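Intimin adherence protein (PDB 3NCX) probably mediates intimate attachment of enterohaemorrhagic Escherichia coli to host cells by binding the translocated receptor Tir, chiefly through its C-terminal lectin-like domain. Local coordinates at residues L28-F38 with Y89-V100; A109-P118 with P181-E189. The protein carries 1 engineered substitution. All blocks are in the same frame, centred on the assembly; numbering follows the deposited sequence.

Contact 1 (L28-F38 with Y89-V100); sequences LPNIWLQYGQF and YTIKAPSYMIKV
P94 turns its CB-CG-CD edge onto one face of the W32 indole, the proline ring somewhat tilted, with CD over the six-membered ring at 3.3 Å from the centroid and only 3° off the ring normal, a CH-pi contact. A rigid proline suits the place because its ring offers a row of methylene groups to the broad aromatic face. W32 takes CG anti to its own carbonyl carbon (chi1 -68°), which lays the indole back along the 89-100 chain: beyond P94, CZ2 reaches CG2 of I91, while the sulfur of M97 stands near the ring plane at an edge. I91 in turn sends CD1 to the edge of F38, at 3.8 Å from CZ, and CG2 to CD2 of L28. Next to W32 in the chain, I31 runs side by side with Y96, and I31 CG2 rests over the tyrosine face, 3.7 Å from its centroid; the Y96 hydroxyl is bonded to V123 O. Parallel pairing joins strands 32-33 and 97-103: W32 N gives a nearly straight bond to Y96 O (3.1 Å, 173°), I98 N bonds to W32 O, and Q34 N to I98 O at 3.0 Å. Where the pairing ends, N30 OD1 accepts from S95 N at 3.1 Å, and one water bonds both OD1 and A93 O. The chemistry thus divides the work: the backbone bonds fix the register of strand 32-33 against strand 97-103, near where the Ig-like and lectin-like parts meet, and W32 fills the junction with apolar surface.

Contact 2 (A109-P118 with P181-E189); sequences AMSICKNLLP and PNVYAVCVE
A109 sets its methyl against that of A185, CB to CB at 3.6 Å, so helix 106-112 comes close to strand 184-188 through two of the smallest side chains. One turn further on, C113 and C187 are joined by a disulfide, SG to SG 2.0 Å, whose torsion about the sulfur bond is -87°, close to the relaxed right angle. Both cysteines hold SG anti to the carbonyl carbon (chi1 -67° for C113 and -57° for C187), which turns the two sulfurs to face each other across the gap. C113 is the first residue to leave the helix, and K114, with its positive phi, completes a Schellman motif in which N115 N bonds to M110 O. The chain can therefore turn back toward the strand, where L116 O accepts from V188 N at 2.8 Å. P118 follows, its CB 3.7 Å from V188 CG2, one methyl of the branched valine, which crosses the proline obliquely, while V123 of helix 121-131 touches both. Near the chain end, E189 OE2 takes a water at 2.7 Å, and the other side-chain oxygen, OE1, forms a salt bridge with K99. A covalent link, one backbone bond and apolar contacts thus secure the last strand to the helix end, consistent with the disulfide of C-type lectin-like folds, and would limit fraying of the C-terminus.

Contacts 1 and 2 lie with their centres about 18 Å apart and meet in the sheet in which strand 97-103 runs between strands 32-33 and 184-188. Contact 1 supplies the parallel edge and contact 2 braces the antiparallel one. K99 N lies 2.8 Å from C187 O, and M97 N is the same distance from E189 OXT, both probable hydrogen bonds, so the C-terminal carboxylate probably takes the last place in the pairing; I98 CD1 packs on V188 CG2 at 3.4 Å. Strand 32-33, which comes early in the chain, is thereby added to a sheet otherwise made by strands 97-103 and 184-188, consistent with a rather rigid junction between the Ig-like and lectin-like parts.

Contact 1 (L28-F38 with Y89-V100)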
# COMPACT_ATOMS: atom_id res chain seq x y z
N LEU A 28 -7.27 -6.76 -5.18
CA LEU A 28 -6.52 -5.63 -4.64
C LEU A 28 -7.41 -4.78 -3.74
O LEU A 28 -8.54 -4.46 -4.12
CB LEU A 28 -5.95 -4.78 -5.77
CG LEU A 28 -5.07 -3.59 -5.37
CD1 LEU A 28 -3.76 -4.07 -4.78
CD2 LEU A 28 -4.83 -2.68 -6.56
N PRO A 29 -6.91 -4.41 -2.56
CA PRO A 29 -7.67 -3.58 -1.62
C PRO A 29 -8.05 -2.24 -2.24
O PRO A 29 -7.26 -1.66 -2.98
CB PRO A 29 -6.69 -3.37 -0.46
CG PRO A 29 -5.76 -4.53 -0.54
CD PRO A 29 -5.61 -4.82 -2.00
N ASN A 30 -9.26 -1.77 -1.93
CA ASN A 30 -9.70 -0.46 -2.39
C ASN A 30 -8.87 0.66 -1.78
O ASN A 30 -8.50 1.62 -2.45
CB ASN A 30 -11.18 -0.25 -2.07
CG ASN A 30 -11.64 1.17 -2.31
OD1 ASN A 30 -11.05 1.90 -3.11
ND2 ASN A 30 -12.69 1.58 -1.61
N ILE A 31 -8.58 0.53 -0.49
CA ILE A 31 -7.74 1.50 0.20
C ILE A 31 -6.28 1.07 0.14
O ILE A 31 -5.96 -0.11 0.27
CB ILE A 31 -8.18 1.71 1.66
CG1 ILE A 31 -8.20 0.38 2.41
CG2 ILE A 31 -9.54 2.37 1.71
CD1 ILE A 31 -8.61 0.51 3.87
N TRP A 32 -5.39 2.04 -0.07
CA TRP A 32 -3.99 1.72 -0.30
C TRP A 32 -3.05 2.16 0.81
O TRP A 32 -3.26 3.18 1.47
CB TRP A 32 -3.51 2.34 -1.62
CG TRP A 32 -4.12 1.73 -2.85
CD1 TRP A 32 -5.06 0.74 -2.89
CD2 TRP A 32 -3.82 2.07 -4.20
NE1 TRP A 32 -5.36 0.45 -4.20
CE2 TRP A 32 -4.62 1.25 -5.02
CE3 TRP A 32 -2.96 2.99 -4.81
CZ2 TRP A 32 -4.58 1.32 -6.41
CZ3 TRP A 32 -2.92 3.07 -6.18
CH2 TRP A 32 -3.73 2.24 -6.97
N LEU A 33 -2.01 1.36 1.02
CA LEU A 33 -0.84 1.79 1.77
C LEU A 33 0.24 2.09 0.74
O LEU A 33 0.62 1.22 -0.04
CB LEU A 33 -0.35 0.68 2.70
CG LEU A 33 1.08 0.88 3.20
CD1 LEU A 33 1.19 2.15 4.03
CD2 LEU A 33 1.55 -0.33 3.99
N GLN A 34 0.74 3.33 0.73
CA GLN A 34 1.79 3.67 -0.23
C GLN A 34 2.97 2.74 -0.05
O GLN A 34 3.45 2.53 1.06
CB GLN A 34 2.23 5.13 -0.07
CG GLN A 34 3.21 5.57 -1.15
CD GLN A 34 3.66 7.01 -0.98
OE1 GLN A 34 3.84 7.74 -1.96
NE2 GLN A 34 3.86 7.42 0.27
N TYR A 35 3.43 2.16 -1.16
CA TYR A 35 4.56 1.24 -1.16
C TYR A 35 4.17 -0.14 -0.66
O TYR A 35 5.03 -0.98 -0.38
CB TYR A 35 5.72 1.82 -0.34
CG TYR A 35 6.16 3.18 -0.82
CD1 TYR A 35 6.35 4.22 0.07
CD2 TYR A 35 6.40 3.42 -2.17
CE1 TYR A 35 6.76 5.47 -0.36
CE2 TYR A 35 6.80 4.66 -2.61
CZ TYR A 35 6.98 5.68 -1.71
OH TYR A 35 7.38 6.92 -2.15
N GLY A 36 2.86 -0.38 -0.56
CA GLY A 36 2.35 -1.71 -0.30
C GLY A 36 2.66 -2.58 -1.51
O GLY A 36 2.82 -2.07 -2.62
N GLN A 37 2.74 -3.89 -1.30
CA GLN A 37 3.17 -4.78 -2.37
C GLN A 37 2.29 -6.02 -2.52
O GLN A 37 1.69 -6.50 -1.56
CB GLN A 37 4.63 -5.19 -2.15
CG GLN A 37 5.58 -4.01 -2.11
CD GLN A 37 7.00 -4.42 -1.79
OE1 GLN A 37 7.24 -5.25 -0.91
NE2 GLN A 37 7.96 -3.84 -2.51
N PHE A 38 2.23 -6.54 -3.74
CA PHE A 38 1.42 -7.72 -4.03
C PHE A 38 1.90 -8.46 -5.28
O PHE A 38 2.46 -7.85 -6.20
CB PHE A 38 -0.06 -7.34 -4.17
CG PHE A 38 -0.34 -6.33 -5.24
CD1 PHE A 38 -0.80 -6.73 -6.49
CD2 PHE A 38 -0.15 -4.98 -5.01
CE1 PHE A 38 -1.06 -5.80 -7.48
CE2 PHE A 38 -0.41 -4.04 -5.99
CZ PHE A 38 -0.86 -4.45 -7.23
N TYR A 89 -3.75 -6.17 -16.97
CA TYR A 89 -4.43 -6.16 -15.68
C TYR A 89 -4.48 -4.72 -15.16
O TYR A 89 -3.44 -4.11 -14.93
CB TYR A 89 -3.72 -7.06 -14.68
CG TYR A 89 -4.19 -6.87 -13.25
CD1 TYR A 89 -3.57 -5.96 -12.41
CD2 TYR A 89 -5.26 -7.60 -12.75
CE1 TYR A 89 -3.99 -5.78 -11.11
CE2 TYR A 89 -5.69 -7.43 -11.44
CZ TYR A 89 -5.06 -6.51 -10.63
OH TYR A 89 -5.48 -6.33 -9.33
N THR A 90 -5.68 -4.19 -14.98
CA THR A 90 -5.84 -2.78 -14.62
C THR A 90 -5.94 -2.54 -13.11
O THR A 90 -6.61 -3.27 -12.39
CB THR A 90 -7.06 -2.15 -15.31
OG1 THR A 90 -8.24 -2.88 -14.96
CG2 THR A 90 -6.88 -2.18 -16.82
N ILE A 91 -5.26 -1.49 -12.65
CA ILE A 91 -5.30 -1.09 -11.26
C ILE A 91 -6.27 0.08 -11.08
O ILE A 91 -6.00 1.18 -11.56
CB ILE A 91 -3.92 -0.64 -10.75
CG1 ILE A 91 -2.87 -1.72 -11.02
CG2 ILE A 91 -3.98 -0.33 -9.26
CD1 ILE A 91 -2.92 -2.88 -10.05
N LYS A 92 -7.39 -0.16 -10.41
CA LYS A 92 -8.33 0.91 -10.12
C LYS A 92 -7.78 1.81 -9.02
O LYS A 92 -7.26 1.32 -8.01
CB LYS A 92 -9.69 0.33 -9.71
CG LYS A 92 -10.50 -0.20 -10.88
CD LYS A 92 -11.00 0.94 -11.76
CE LYS A 92 -11.61 0.43 -13.06
NZ LYS A 92 -10.59 -0.22 -13.92
N ALA A 93 -7.89 3.12 -9.22
CA ALA A 93 -7.43 4.08 -8.22
C ALA A 93 -8.19 3.88 -6.91
O ALA A 93 -9.38 3.56 -6.92
CB ALA A 93 -7.61 5.50 -8.73
N PRO A 94 -7.50 4.06 -5.78
CA PRO A 94 -8.09 3.84 -4.46
C PRO A 94 -9.01 4.98 -4.04
O PRO A 94 -8.92 6.08 -4.59
CB PRO A 94 -6.87 3.81 -3.55
CG PRO A 94 -5.90 4.72 -4.21
CD PRO A 94 -6.10 4.50 -5.69
N SER A 95 -9.88 4.72 -3.07
CA SER A 95 -10.67 5.78 -2.46
C SER A 95 -9.73 6.74 -1.76
O SER A 95 -9.90 7.96 -1.81
CB SER A 95 -11.69 5.20 -1.47
OG SER A 95 -11.04 4.45 -0.46
N TYR A 96 -8.72 6.18 -1.09
CA TYR A 96 -7.65 6.98 -0.50
C TYR A 96 -6.38 6.16 -0.33
O TYR A 96 -6.41 4.93 -0.29
CB TYR A 96 -8.08 7.57 0.85
CG TYR A 96 -8.24 6.57 1.97
CD1 TYR A 96 -7.13 6.05 2.63
CD2 TYR A 96 -9.50 6.16 2.39
CE1 TYR A 96 -7.27 5.14 3.67
CE2 TYR A 96 -9.64 5.25 3.43
CZ TYR A 96 -8.53 4.74 4.06
OH TYR A 96 -8.67 3.84 5.09
N MET A 97 -5.25 6.86 -0.25
CA MET A 97 -3.96 6.20 -0.04
C MET A 97 -3.21 6.88 1.11
O MET A 97 -3.23 8.10 1.23
CB MET A 97 -3.12 6.23 -1.31
CG MET A 97 -1.78 5.52 -1.17
SD MET A 97 -0.68 5.86 -2.55
CE MET A 97 -0.49 7.63 -2.40
N ILE A 98 -2.56 6.07 1.93
CA ILE A 98 -1.84 6.59 3.09
C ILE A 98 -0.35 6.80 2.80
O ILE A 98 0.32 5.90 2.28
CB ILE A 98 -2.02 5.66 4.32
CG1 ILE A 98 -2.96 6.30 5.33
CG2 ILE A 98 -0.68 5.35 4.97
CD1 ILE A 98 -4.35 6.55 4.80
N LYS A 99 0.14 7.99 3.12
CA LYS A 99 1.55 8.31 2.95
C LYS A 99 2.21 8.50 4.30
O LYS A 99 1.59 8.99 5.24
CB LYS A 99 1.73 9.58 2.12
CG LYS A 99 1.28 9.48 0.67
CD LYS A 99 1.63 10.75 -0.09
CE LYS A 99 1.11 10.71 -1.52
NZ LYS A 99 1.44 11.95 -2.27
N VAL A 100 3.48 8.11 4.40
CA VAL A 100 4.22 8.28 5.64
C VAL A 100 5.37 9.26 5.44
O VAL A 100 6.37 8.93 4.79
CB VAL A 100 4.77 6.94 6.16
CG1 VAL A 100 5.40 7.12 7.53
CG2 VAL A 100 3.66 5.90 6.21
O HOH W 1 -10.08 1.33 -5.57

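Contact 2 (A109-P118 with P181-E189)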
# COMPACT_ATOMS: atom_id res chain seq x y z
N ALA A 109 2.73 18.27 11.82
CA ALA A 109 2.21 17.18 11.00
C ALA A 109 1.01 17.66 10.21
O ALA A 109 0.80 17.25 9.06
CB ALA A 109 1.84 15.99 11.88
N MET A 110 0.21 18.52 10.83
CA MET A 110 -0.97 19.08 10.18
C MET A 110 -0.59 19.86 8.92
O MET A 110 -1.15 19.63 7.85
CB MET A 110 -1.74 19.98 11.15
CG MET A 110 -3.16 20.28 10.72
SD MET A 110 -3.96 21.46 11.82
CE MET A 110 -2.95 22.91 11.54
N SER A 111 0.36 20.77 9.05
CA SER A 111 0.80 21.58 7.92
C SER A 111 1.50 20.73 6.87
O SER A 111 1.30 20.91 5.67
CB SER A 111 1.71 22.72 8.37
OG SER A 111 2.92 22.23 8.92
N ILE A 112 2.34 19.80 7.33
CA ILE A 112 3.02 18.88 6.43
C ILE A 112 2.02 18.14 5.54
O ILE A 112 2.19 18.07 4.32
CB ILE A 112 3.86 17.85 7.20
CG1 ILE A 112 5.06 18.53 7.86
CG2 ILE A 112 4.33 16.74 6.27
CD1 ILE A 112 5.91 17.60 8.68
N CYS A 113 0.98 17.59 6.16
CA CYS A 113 -0.04 16.86 5.43
C CYS A 113 -1.14 17.78 4.93
O CYS A 113 -2.23 17.33 4.58
CB CYS A 113 -0.64 15.75 6.31
SG CYS A 113 0.51 14.42 6.71
N LYS A 114 -0.85 19.08 4.89
CA LYS A 114 -1.82 20.07 4.44
C LYS A 114 -3.21 19.77 5.00
O LYS A 114 -4.20 19.76 4.26
CB LYS A 114 -1.86 20.12 2.91
CG LYS A 114 -0.60 20.69 2.28
CD LYS A 114 -0.78 20.92 0.78
CE LYS A 114 0.44 21.60 0.17
NZ LYS A 114 0.24 21.90 -1.27
N ASN A 115 -3.26 19.51 6.30
CA ASN A 115 -4.52 19.23 6.99
C ASN A 115 -5.27 18.04 6.41
O ASN A 115 -6.49 18.08 6.24
CB ASN A 115 -5.41 20.47 7.02
CG ASN A 115 -4.80 21.60 7.82
OD1 ASN A 115 -5.18 21.84 8.96
ND2 ASN A 115 -3.85 22.31 7.22
N LEU A 116 -4.53 16.97 6.11
CA LEU A 116 -5.13 15.74 5.60
C LEU A 116 -4.77 14.54 6.47
O LEU A 116 -4.62 13.43 5.98
CB LEU A 116 -4.73 15.49 4.15
CG LEU A 116 -5.30 16.45 3.12
CD1 LEU A 116 -4.96 15.99 1.71
CD2 LEU A 116 -6.81 16.58 3.29
N LEU A 117 -4.62 14.79 7.77
CA LEU A 117 -4.37 13.71 8.73
C LEU A 117 -5.58 12.78 8.77
O LEU A 117 -6.70 13.22 8.52
CB LEU A 117 -4.11 14.29 10.12
CG LEU A 117 -2.93 15.25 10.25
CD1 LEU A 117 -2.88 15.84 11.65
CD2 LEU A 117 -1.62 14.55 9.92
N PRO A 118 -5.35 11.50 9.07
CA PRO A 118 -6.46 10.54 9.14
C PRO A 118 -7.57 11.03 10.06
O PRO A 118 -7.30 11.47 11.17
CB PRO A 118 -5.80 9.27 9.70
CG PRO A 118 -4.48 9.71 10.25
CD PRO A 118 -4.06 10.88 9.42
N PRO A 181 7.67 13.47 20.59
CA PRO A 181 8.57 12.98 19.55
C PRO A 181 8.23 11.55 19.13
O PRO A 181 7.36 10.92 19.74
CB PRO A 181 9.94 13.01 20.23
CG PRO A 181 9.62 12.80 21.67
CD PRO A 181 8.32 13.52 21.91
N ASN A 182 8.90 11.05 18.09
CA ASN A 182 8.72 9.68 17.63
C ASN A 182 7.34 9.39 17.04
O ASN A 182 6.89 8.25 17.04
CB ASN A 182 9.02 8.69 18.76
CG ASN A 182 10.43 8.83 19.30
OD1 ASN A 182 10.63 9.20 20.46
ND2 ASN A 182 11.42 8.54 18.47
N VAL A 183 6.68 10.43 16.52
CA VAL A 183 5.38 10.25 15.89
C VAL A 183 5.42 10.71 14.44
O VAL A 183 5.78 11.85 14.14
CB VAL A 183 4.27 11.02 16.63
CG1 VAL A 183 2.92 10.70 16.03
CG2 VAL A 183 4.29 10.68 18.11
N TYR A 184 5.05 9.81 13.53
CA TYR A 184 5.10 10.10 12.10
C TYR A 184 3.90 10.90 11.61
O TYR A 184 2.78 10.71 12.08
CB TYR A 184 5.21 8.80 11.29
CG TYR A 184 6.57 8.16 11.36
CD1 TYR A 184 6.90 7.29 12.39
CD2 TYR A 184 7.53 8.41 10.39
CE1 TYR A 184 8.14 6.70 12.46
CE2 TYR A 184 8.77 7.82 10.45
CZ TYR A 184 9.08 6.97 11.49
OH TYR A 184 10.32 6.38 11.55
N ALA A 185 4.15 11.80 10.67
CA ALA A 185 3.07 12.55 10.02
C ALA A 185 2.54 11.75 8.84
O ALA A 185 3.15 11.72 7.77
CB ALA A 185 3.57 13.91 9.56
N VAL A 186 1.41 11.09 9.04
CA VAL A 186 0.81 10.27 7.99
C VAL A 186 -0.29 11.03 7.25
O VAL A 186 -1.33 11.37 7.83
CB VAL A 186 0.24 8.95 8.54
CG1 VAL A 186 -0.48 8.18 7.45
CG2 VAL A 186 1.36 8.10 9.13
N CYS A 187 -0.05 11.31 5.98
CA CYS A 187 -1.00 12.04 5.16
C CYS A 187 -1.97 11.08 4.49
O CYS A 187 -1.57 10.09 3.88
CB CYS A 187 -0.28 12.87 4.09
SG CYS A 187 0.93 14.04 4.76
N VAL A 188 -3.26 11.37 4.63
CA VAL A 188 -4.29 10.58 3.97
C VAL A 188 -4.75 11.31 2.72
O VAL A 188 -5.45 12.32 2.81
CB VAL A 188 -5.49 10.33 4.89
CG1 VAL A 188 -6.56 9.53 4.16
CG2 VAL A 188 -5.04 9.60 6.14
N GLU A 189 -4.35 10.81 1.56
CA GLU A 189 -4.67 11.46 0.30
C GLU A 189 -5.44 10.54 -0.64
O GLU A 189 -6.58 10.82 -1.00
CB GLU A 189 -3.38 11.95 -0.37
CG GLU A 189 -2.54 12.86 0.51
CD GLU A 189 -1.32 13.41 -0.20
OE1 GLU A 189 -1.15 13.13 -1.40
OE2 GLU A 189 -0.53 14.13 0.45
OXT GLU A 189 -4.95 9.49 -1.06
O HOH W 2 1.37 16.43 1.95
O HOH W 3 -1.41 16.21 1.98